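Local coordinates for SufE-like protein 1, chloroplastic/mitochondrial (PDB 4PUI) that activates a cysteine desulfurase that mobilises sulfur for iron-sulfur cluster formation and is represented here by its C-terminal BolA domain, at residues M8-K13 against T48-R53; K16-V21 against Y72-D77; D57-K62 against H68-D73. One frame throughout, in Å; residues are numbered along the deposited sequence.

Contact 1 of 3, residues M8-K13 against T48-R53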
loop_
_atom_site.group_PDB
_atom_site.type_symbol
_atom_site.label_atom_id
_atom_site.label_comp_id
_atom_site.label_asym_id
_atom_site.label_seq_id
_atom_site.Cartn_x
_atom_site.Cartn_y
_atom_site.Cartn_z
ATOM N N MET A 8 5.842 -1.142 -8.588
ATOM C CA MET A 8 5.769 0.143 -9.273
ATOM C C MET A 8 4.319 0.555 -9.512
ATOM O O MET A 8 3.958 1.724 -9.324
ATOM C CB MET A 8 6.560 0.109 -10.587
ATOM C CG MET A 8 8.057 0.010 -10.384
ATOM S SD MET A 8 8.667 1.332 -9.299
ATOM C CE MET A 8 8.685 2.730 -10.414
ATOM N N ARG A 9 3.482 -0.402 -9.914
ATOM C CA ARG A 9 2.060 -0.112 -10.089
ATOM C C ARG A 9 1.388 0.313 -8.786
ATOM O O ARG A 9 0.555 1.229 -8.790
ATOM C CB ARG A 9 1.303 -1.319 -10.664
ATOM C CG ARG A 9 1.597 -1.605 -12.101
ATOM C CD ARG A 9 0.579 -2.589 -12.686
ATOM N NE ARG A 9 0.499 -3.840 -11.940
ATOM C CZ ARG A 9 1.190 -4.933 -12.239
ATOM N NH1 ARG A 9 2.026 -4.924 -13.259
ATOM N NH2 ARG A 9 1.052 -6.036 -11.514
ATOM N N ILE A 10 1.736 -0.364 -7.688
ATOM C CA ILE A 10 1.172 -0.047 -6.375
ATOM C C ILE A 10 1.569 1.372 -5.981
ATOM O O ILE A 10 0.722 2.166 -5.579
ATOM C CB ILE A 10 1.637 -1.061 -5.300
ATOM C CG1 ILE A 10 0.946 -2.418 -5.498
ATOM C CG2 ILE A 10 1.369 -0.537 -3.883
ATOM C CD1 ILE A 10 1.520 -3.504 -4.585
ATOM N N ARG A 11 2.844 1.697 -6.132
ATOM C CA ARG A 11 3.316 3.042 -5.805
ATOM C C ARG A 11 2.596 4.094 -6.656
ATOM O O ARG A 11 2.151 5.116 -6.150
ATOM C CB ARG A 11 4.829 3.145 -5.997
ATOM C CG ARG A 11 5.350 4.570 -5.895
ATOM C CD ARG A 11 6.865 4.621 -5.784
ATOM N NE ARG A 11 7.314 4.479 -4.406
ATOM C CZ ARG A 11 7.311 5.466 -3.510
ATOM N NH1 ARG A 11 6.871 6.682 -3.837
ATOM N NH2 ARG A 11 7.748 5.240 -2.279
ATOM N N GLU A 12 2.465 3.840 -7.951
ATOM C CA GLU A 12 1.834 4.833 -8.822
ATOM C C GLU A 12 0.349 5.033 -8.495
ATOM O O GLU A 12 -0.162 6.163 -8.542
ATOM C CB GLU A 12 2.032 4.464 -10.295
ATOM C CG GLU A 12 3.416 4.825 -10.807
ATOM C CD GLU A 12 3.728 4.215 -12.159
ATOM O OE1 GLU A 12 2.796 4.090 -12.982
ATOM O OE2 GLU A 12 4.908 3.864 -12.393
ATOM N N LYS A 13 -0.335 3.943 -8.171
ATOM C CA LYS A 13 -1.757 4.004 -7.838
ATOM C C LYS A 13 -1.966 4.822 -6.560
ATOM O O LYS A 13 -2.855 5.667 -6.491
ATOM C CB LYS A 13 -2.328 2.598 -7.672
ATOM C CG LYS A 13 -3.816 2.537 -7.289
ATOM C CD LYS A 13 -4.709 3.049 -8.406
ATOM C CE LYS A 13 -6.182 2.913 -8.052
ATOM N NZ LYS A 13 -6.812 1.693 -8.633
ATOM N N THR A 48 4.463 -10.950 -3.935
ATOM C CA THR A 48 3.259 -11.438 -3.277
ATOM C C THR A 48 2.967 -10.700 -1.975
ATOM O O THR A 48 1.830 -10.687 -1.513
ATOM C CB THR A 48 3.404 -12.925 -2.932
ATOM O OG1 THR A 48 4.589 -13.106 -2.156
ATOM C CG2 THR A 48 3.501 -13.757 -4.198
ATOM N N HIS A 49 3.990 -10.086 -1.385
ATOM C CA HIS A 49 3.842 -9.433 -0.091
ATOM C C HIS A 49 4.538 -8.081 -0.060
ATOM O O HIS A 49 5.715 -7.979 -0.398
ATOM C CB HIS A 49 4.429 -10.316 1.012
ATOM C CG HIS A 49 3.680 -11.593 1.224
ATOM N ND1 HIS A 49 3.747 -12.649 0.343
ATOM C CD2 HIS A 49 2.841 -11.982 2.215
ATOM C CE1 HIS A 49 2.984 -13.634 0.781
ATOM N NE2 HIS A 49 2.419 -13.253 1.913
ATOM N N PHE A 50 3.807 -7.047 0.349
ATOM C CA PHE A 50 4.388 -5.720 0.501
ATOM C C PHE A 50 4.034 -5.124 1.851
ATOM O O PHE A 50 2.969 -5.404 2.399
ATOM C CB PHE A 50 3.893 -4.766 -0.585
ATOM C CG PHE A 50 4.373 -5.113 -1.966
ATOM C CD1 PHE A 50 3.735 -6.086 -2.718
ATOM C CD2 PHE A 50 5.470 -4.453 -2.511
ATOM C CE1 PHE A 50 4.193 -6.408 -3.998
ATOM C CE2 PHE A 50 5.926 -4.756 -3.784
ATOM C CZ PHE A 50 5.282 -5.741 -4.534
ATOM N N ASN A 51 4.946 -4.312 2.377
ATOM C CA ASN A 51 4.641 -3.426 3.490
ATOM C C ASN A 51 4.420 -2.040 2.919
ATOM O O ASN A 51 5.236 -1.559 2.134
ATOM C CB ASN A 51 5.794 -3.366 4.508
ATOM C CG ASN A 51 6.042 -4.698 5.210
ATOM O OD1 ASN A 51 5.122 -5.491 5.397
ATOM N ND2 ASN A 51 7.289 -4.939 5.608
ATOM N N LEU A 52 3.322 -1.398 3.312
ATOM C CA LEU A 52 3.024 -0.034 2.876
ATOM C C LEU A 52 3.002 0.919 4.076
ATOM O O LEU A 52 2.378 0.618 5.093
ATOM C CB LEU A 52 1.654 0.016 2.225
ATOM C CG LEU A 52 1.390 -0.927 1.058
ATOM C CD1 LEU A 52 -0.026 -0.740 0.520
ATOM C CD2 LEU A 52 2.404 -0.692 -0.047
ATOM N N ARG A 53 3.676 2.060 3.953
ATOM C CA ARG A 53 3.518 3.131 4.929
ATOM C C ARG A 53 3.079 4.367 4.168
ATOM O O ARG A 53 3.789 4.840 3.280
ATOM C CB ARG A 53 4.813 3.411 5.691
ATOM C CG ARG A 53 4.659 4.506 6.766
ATOM C CD ARG A 53 5.995 4.831 7.404
ATOM N NE ARG A 53 5.911 5.816 8.482
ATOM C CZ ARG A 53 5.980 7.127 8.292
ATOM N NH1 ARG A 53 6.098 7.604 7.067
ATOM N NH2 ARG A 53 5.928 7.964 9.329
#
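I10 of helix 5-18 meets F50 and L52 of strand 49-55, the middle strand of the three-stranded mixed sheet, and so joins helix to sheet in the α/β core of the BolA domain. The two branches of the isoleucine serve different partners. With CG2 anti to the backbone N and CG1 beside it (chi1 -72°), the short branch is directed at L52, where I10 CG2 lies 4.0 Å from L52 CD2. The longer branch is extended at chi2 (172°), which carries CD1 out over a face of the F50 ring. There I10 CD1 stands 4.0 Å from the centroid of the F50 ring, 18° off its normal. This is a CH-pi contact displaced somewhat toward the rim, and the nearest ring atom is F50 CD1, 3.9 Å from I10 CD1.

F50 and L52 are two residues apart on the strand and therefore face the helix together, the first offering a flat surface and the second a methyl group. A β-branched residue suits the helix position because its CG2 and CD1 diverge enough to reach both. V25 of strand 22-27 and L86 of strand 85-91 also pack against F50 and L52, so the buried patch spans all three strands.

Polar residues of both segments find partners elsewhere: R9 forms a salt bridge with E78, and N51 ND2 is hydrogen-bonded to E26. At the start of the strand the H49 ring stacks with H32, while T48 OG1 lies in the plane of the H49 ring at its edge, hydrogen-bonded to H49 ND1 at 2.7 Å.

Contact 2 of 3, residues K16-V21 against Y72-D77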
loop_
_atom_site.group_PDB
_atom_site.type_symbol
_atom_site.label_atom_id
_atom_site.label_comp_id
_atom_site.label_asym_id
_atom_site.label_seq_id
_atom_site.Cartn_x
_atom_site.Cartn_y
_atom_site.Cartn_z
ATOM N N LYS A 16 -1.214 8.505 -7.242
ATOM C CA LYS A 16 -2.261 9.114 -8.048
ATOM C C LYS A 16 -3.517 9.388 -7.226
ATOM O O LYS A 16 -4.124 10.453 -7.344
ATOM C CB LYS A 16 -2.609 8.222 -9.239
ATOM C CG LYS A 16 -3.587 8.877 -10.194
ATOM C CD LYS A 16 -4.801 8.008 -10.443
ATOM C CE LYS A 16 -4.631 7.168 -11.692
ATOM N NZ LYS A 16 -5.948 6.701 -12.209
ATOM N N GLU A 17 -3.908 8.437 -6.386
ATOM C CA GLU A 17 -5.179 8.575 -5.670
ATOM C C GLU A 17 -5.086 9.279 -4.322
ATOM O O GLU A 17 -6.050 9.920 -3.898
ATOM C CB GLU A 17 -5.869 7.224 -5.495
ATOM C CG GLU A 17 -6.357 6.622 -6.816
ATOM C CD GLU A 17 -7.400 7.482 -7.531
ATOM O OE1 GLU A 17 -8.127 8.242 -6.860
ATOM O OE2 GLU A 17 -7.497 7.398 -8.772
ATOM N N LEU A 18 -3.949 9.151 -3.649
ATOM C CA LEU A 18 -3.837 9.657 -2.286
ATOM C C LEU A 18 -2.910 10.864 -2.116
ATOM O O LEU A 18 -2.894 11.454 -1.046
ATOM C CB LEU A 18 -3.425 8.522 -1.325
ATOM C CG LEU A 18 -4.361 7.310 -1.300
ATOM C CD1 LEU A 18 -3.771 6.175 -0.465
ATOM C CD2 LEU A 18 -5.774 7.652 -0.821
ATOM N N ASP A 19 -2.157 11.219 -3.159
ATOM C CA ASP A 19 -1.148 12.288 -3.116
ATOM C C ASP A 19 -0.397 12.330 -1.771
ATOM O O ASP A 19 -0.369 13.364 -1.109
ATOM C CB ASP A 19 -1.805 13.647 -3.401
ATOM C CG ASP A 19 -0.791 14.758 -3.677
ATOM O OD1 ASP A 19 0.395 14.456 -3.937
ATOM O OD2 ASP A 19 -1.195 15.941 -3.658
ATOM N N PRO A 20 0.199 11.198 -1.359
ATOM C CA PRO A 20 0.725 11.129 0.009
ATOM C C PRO A 20 1.945 12.021 0.194
ATOM O O PRO A 20 2.768 12.159 -0.716
ATOM C CB PRO A 20 1.119 9.653 0.158
ATOM C CG PRO A 20 1.422 9.208 -1.241
ATOM C CD PRO A 20 0.485 9.973 -2.135
ATOM N N VAL A 21 2.051 12.649 1.358
ATOM C CA VAL A 21 3.270 13.387 1.669
ATOM C C VAL A 21 4.457 12.454 1.896
ATOM O O VAL A 21 5.602 12.808 1.603
ATOM C CB VAL A 21 3.092 14.341 2.866
ATOM C CG1 VAL A 21 2.151 15.470 2.491
ATOM C CG2 VAL A 21 2.588 13.606 4.078
ATOM N N TYR A 72 -7.081 -1.465 0.400
ATOM C CA TYR A 72 -7.401 -2.736 -0.231
ATOM C C TYR A 72 -8.282 -2.496 -1.462
ATOM O O TYR A 72 -8.084 -3.114 -2.514
ATOM C CB TYR A 72 -8.095 -3.669 0.762
ATOM C CG TYR A 72 -7.171 -4.716 1.336
ATOM C CD1 TYR A 72 -6.038 -4.363 2.066
ATOM C CD2 TYR A 72 -7.417 -6.059 1.114
ATOM C CE1 TYR A 72 -5.190 -5.339 2.574
ATOM C CE2 TYR A 72 -6.587 -7.026 1.612
ATOM C CZ TYR A 72 -5.479 -6.667 2.334
ATOM O OH TYR A 72 -4.672 -7.667 2.812
ATOM N N ASP A 73 -9.234 -1.576 -1.349
ATOM C CA ASP A 73 -10.110 -1.277 -2.484
ATOM C C ASP A 73 -9.329 -0.701 -3.664
ATOM O O ASP A 73 -9.559 -1.069 -4.821
ATOM C CB ASP A 73 -11.222 -0.315 -2.054
ATOM C CG ASP A 73 -12.033 0.207 -3.225
ATOM O OD1 ASP A 73 -12.756 -0.589 -3.834
ATOM O OD2 ASP A 73 -11.953 1.419 -3.534
ATOM N N LEU A 74 -8.402 0.209 -3.377
ATOM C CA LEU A 74 -7.609 0.823 -4.436
ATOM C C LEU A 74 -6.734 -0.193 -5.145
ATOM O O LEU A 74 -6.413 -0.038 -6.326
ATOM C CB LEU A 74 -6.705 1.911 -3.867
ATOM C CG LEU A 74 -7.382 3.165 -3.334
ATOM C CD1 LEU A 74 -6.335 4.064 -2.701
ATOM C CD2 LEU A 74 -8.132 3.891 -4.440
ATOM N N LEU A 75 -6.330 -1.226 -4.415
ATOM C CA LEU A 75 -5.370 -2.179 -4.947
ATOM C C LEU A 75 -5.997 -3.526 -5.259
ATOM O O LEU A 75 -5.283 -4.511 -5.427
ATOM C CB LEU A 75 -4.204 -2.359 -3.972
ATOM C CG LEU A 75 -3.409 -1.075 -3.698
ATOM C CD1 LEU A 75 -2.300 -1.324 -2.686
ATOM C CD2 LEU A 75 -2.844 -0.532 -4.999
ATOM N N GLN A 76 -7.324 -3.568 -5.358
ATOM C CA GLN A 76 -8.015 -4.846 -5.450
ATOM C C GLN A 76 -7.624 -5.628 -6.693
ATOM O O GLN A 76 -7.600 -6.850 -6.664
ATOM C CB GLN A 76 -9.534 -4.672 -5.381
ATOM C CG GLN A 76 -10.125 -3.886 -6.513
ATOM C CD GLN A 76 -11.629 -3.768 -6.382
ATOM O OE1 GLN A 76 -12.378 -4.692 -6.729
ATOM N NE2 GLN A 76 -12.083 -2.632 -5.877
ATOM N N ASP A 77 -7.280 -4.934 -7.771
ATOM C CA ASP A 77 -6.946 -5.661 -9.002
ATOM C C ASP A 77 -5.651 -6.452 -8.838
ATOM O O ASP A 77 -5.499 -7.518 -9.421
ATOM C CB ASP A 77 -6.880 -4.720 -10.197
ATOM C CG ASP A 77 -8.258 -4.315 -10.678
ATOM O OD1 ASP A 77 -9.199 -5.124 -10.525
ATOM O OD2 ASP A 77 -8.402 -3.189 -11.195
#
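This is a small apolar contact between the C-terminal ends of two helices, 5-18 and 64-74, at the partly buried border of the BolA domain's helical layer. L74 lies between them, and its two methyl groups divide the work. L74 CD1 rests against the branched end of L18, with L18 CD1 at 4.0 Å and L18 CG and CD2 nearly as close. L74 CD2 lies against the aliphatic stem of E17, 4.0 Å from E17 CG.

Leucine suits the inner position, where L18 also touches I54 of the sheet. Glutamate suits the outer one: its CB and CG can pack while the chain, bent at chi2 (-62°), takes the carboxylate to one side. E17 OE2 has a long salt bridge to K16 NZ, at 3.8 Å. Cutting L74 back to an alanine is likely to leave the tip of L18 and the stem of E17 without their shared apolar partner and open a gap between the helix ends.

L74 O also accepts a hydrogen bond from K13 NZ. Between the side chains of E17, L18 and L74 the attraction comes from van der Waals contact and the burial of apolar surface, so it depends on close fit and not on direction.

Contact 3 of 3, residues D57-K62 against H68-D73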
loop_
_atom_site.group_PDB
_atom_site.type_symbol
_atom_site.label_atom_id
_atom_site.label_comp_id
_atom_site.label_asym_id
_atom_site.label_seq_id
_atom_site.Cartn_x
_atom_site.Cartn_y
_atom_site.Cartn_z
ATOM N N ASP A 57 -3.488 13.092 3.695
ATOM C CA ASP A 57 -4.685 13.839 4.082
ATOM C C ASP A 57 -5.953 13.001 3.988
ATOM O O ASP A 57 -6.916 13.223 4.730
ATOM C CB ASP A 57 -4.909 14.988 3.099
ATOM C CG ASP A 57 -3.967 16.121 3.294
ATOM O OD1 ASP A 57 -3.166 16.074 4.247
ATOM O OD2 ASP A 57 -4.046 17.075 2.487
ATOM N N ALA A 58 -5.970 12.083 3.026
ATOM C CA ALA A 58 -7.183 11.355 2.670
ATOM C C ALA A 58 -7.695 10.471 3.800
ATOM O O ALA A 58 -8.844 10.050 3.782
ATOM C CB ALA A 58 -6.955 10.535 1.396
ATOM N N PHE A 59 -6.836 10.186 4.781
ATOM C CA PHE A 59 -7.205 9.346 5.911
ATOM C C PHE A 59 -7.879 10.098 7.057
ATOM O O PHE A 59 -8.336 9.476 8.014
ATOM C CB PHE A 59 -5.980 8.626 6.471
ATOM C CG PHE A 59 -5.269 7.769 5.475
ATOM C CD1 PHE A 59 -5.972 6.939 4.619
ATOM C CD2 PHE A 59 -3.888 7.802 5.398
ATOM C CE1 PHE A 59 -5.291 6.149 3.700
ATOM C CE2 PHE A 59 -3.204 7.024 4.489
ATOM C CZ PHE A 59 -3.907 6.192 3.636
ATOM N N GLN A 60 -7.928 11.422 6.978
ATOM C CA GLN A 60 -8.583 12.214 8.008
ATOM C C GLN A 60 -10.010 11.760 8.257
ATOM O O GLN A 60 -10.816 11.659 7.324
ATOM C CB GLN A 60 -8.601 13.682 7.609
ATOM C CG GLN A 60 -7.268 14.379 7.704
ATOM C CD GLN A 60 -7.355 15.800 7.199
ATOM O OE1 GLN A 60 -7.893 16.054 6.119
ATOM N NE2 GLN A 60 -6.855 16.739 7.985
ATOM N N GLY A 61 -10.316 11.464 9.515
ATOM C CA GLY A 61 -11.663 11.115 9.914
ATOM C C GLY A 61 -11.970 9.635 9.760
ATOM O O GLY A 61 -13.030 9.173 10.177
ATOM N N LYS A 62 -11.043 8.892 9.168
ATOM C CA LYS A 62 -11.239 7.456 8.972
ATOM C C LYS A 62 -10.601 6.581 10.051
ATOM O O LYS A 62 -9.433 6.748 10.385
ATOM C CB LYS A 62 -10.719 7.043 7.601
ATOM C CG LYS A 62 -11.418 7.784 6.469
ATOM C CD LYS A 62 -11.564 6.911 5.259
ATOM C CE LYS A 62 -12.342 7.601 4.140
ATOM N NZ LYS A 62 -13.785 7.717 4.453
ATOM N N HIS A 68 -7.523 0.838 6.159
ATOM C CA HIS A 68 -7.086 -0.456 5.653
ATOM C C HIS A 68 -7.914 -0.847 4.441
ATOM O O HIS A 68 -7.373 -1.200 3.391
ATOM C CB HIS A 68 -7.277 -1.493 6.759
ATOM C CG HIS A 68 -6.793 -2.865 6.407
ATOM N ND1 HIS A 68 -7.600 -3.803 5.801
ATOM C CD2 HIS A 68 -5.594 -3.464 6.600
ATOM C CE1 HIS A 68 -6.912 -4.917 5.614
ATOM N NE2 HIS A 68 -5.693 -4.740 6.089
ATOM N N ARG A 69 -9.230 -0.764 4.591
ATOM C CA ARG A 69 -10.142 -1.224 3.546
ATOM C C ARG A 69 -10.095 -0.322 2.323
ATOM O O ARG A 69 -10.311 -0.792 1.195
ATOM C CB ARG A 69 -11.568 -1.317 4.098
ATOM C CG ARG A 69 -11.752 -2.489 5.038
ATOM C CD ARG A 69 -13.050 -2.410 5.817
ATOM N NE ARG A 69 -13.222 -3.567 6.692
ATOM C CZ ARG A 69 -14.132 -3.641 7.654
ATOM N NH1 ARG A 69 -14.948 -2.626 7.874
ATOM N NH2 ARG A 69 -14.213 -4.732 8.403
ATOM N N LEU A 70 -9.832 0.965 2.551
ATOM C CA LEU A 70 -9.674 1.943 1.475
ATOM C C LEU A 70 -8.507 1.556 0.575
ATOM O O LEU A 70 -8.614 1.583 -0.657
ATOM C CB LEU A 70 -9.429 3.339 2.079
ATOM C CG LEU A 70 -9.253 4.588 1.206
ATOM C CD1 LEU A 70 -9.543 5.812 2.044
ATOM C CD2 LEU A 70 -7.868 4.742 0.616
ATOM N N ILE A 71 -7.391 1.204 1.202
ATOM C CA ILE A 71 -6.197 0.801 0.471
ATOM C C ILE A 71 -6.434 -0.519 -0.271
ATOM O O ILE A 71 -6.046 -0.672 -1.432
ATOM C CB ILE A 71 -4.994 0.672 1.417
ATOM C CG1 ILE A 71 -4.676 2.025 2.062
ATOM C CG2 ILE A 71 -3.776 0.125 0.670
ATOM C CD1 ILE A 71 -4.378 3.083 1.064
ATOM N N TYR A 72 -7.081 -1.465 0.400
ATOM C CA TYR A 72 -7.401 -2.736 -0.231
ATOM C C TYR A 72 -8.282 -2.496 -1.462
ATOM O O TYR A 72 -8.084 -3.114 -2.514
ATOM C CB TYR A 72 -8.095 -3.669 0.762
ATOM C CG TYR A 72 -7.171 -4.716 1.336
ATOM C CD1 TYR A 72 -6.038 -4.363 2.066
ATOM C CD2 TYR A 72 -7.417 -6.059 1.114
ATOM C CE1 TYR A 72 -5.190 -5.339 2.574
ATOM C CE2 TYR A 72 -6.587 -7.026 1.612
ATOM C CZ TYR A 72 -5.479 -6.667 2.334
ATOM O OH TYR A 72 -4.672 -7.667 2.812
ATOM N N ASP A 73 -9.234 -1.576 -1.349
ATOM C CA ASP A 73 -10.110 -1.277 -2.484
ATOM C C ASP A 73 -9.329 -0.701 -3.664
ATOM O O ASP A 73 -9.559 -1.069 -4.821
ATOM C CB ASP A 73 -11.222 -0.315 -2.054
ATOM C CG ASP A 73 -12.033 0.207 -3.225
ATOM O OD1 ASP A 73 -12.756 -0.589 -3.834
ATOM O OD2 ASP A 73 -11.953 1.419 -3.534
#
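L70 of helix 64-74 reaches across to K62 and F59, the two ends of a type II β turn between strand 49-55 and that same helix. From CB the leucine chain runs outward with CG anti to the backbone N (chi1 -179°). CB and CG meet no atom of 57-62 at close range, the contact belonging to the two methyls. L70 CD1 touches the lysine stem, 3.9 Å from K62 CE and nearly as close to K62 CD, the two side chains crossing at about a right angle. L70 CD2 approaches the rim of the phenylalanine, 4.3 Å from F59 CE1.

I71 comes to the same edge: I71 CD1 lies near the ring plane, 4.1 Å from F59 CZ. The ring is buried, with I54 and A90 of the sheet against it, so an aromatic residue suits the inner end of the turn. Lysine suits the outer end, because its methylenes lie on L70 while the chain turns at chi4 (-72°) and takes the ammonium group away.

A 3.0 Å bond from K62 N to F59 O closes the turn. At G61, phi 87°, a side chain would strike the preceding carbonyl O. K62 O also takes a hydrogen bond from R67 NE, one turn earlier on the helix, but the side chains of F59, K62, L70 and I71 meet through apolar surface alone, part of it from a charged residue.

How the contacts relate
Contact 1 lies deepest and joins helix 5-18 to the sheet; contacts 2 and 3 are partly buried and share helix 64-74, which contact 2 ties to the end of helix 5-18 and contact 3 to the preceding turn. All three are apolar, but in the core the partners are wholly hydrocarbon, whereas nearer the surface the stems of E17 and K62 join in. L18 bridges contacts 2 and 3, touching A58, F59, L70 and I71. L75 packs on I10 and L52, and L52 CD1 lies 3.9 Å from I71 CG2, so both peripheral contacts run into the same core. Chain order differs too: contacts 1 and 2 interleave, while contact 3 is local.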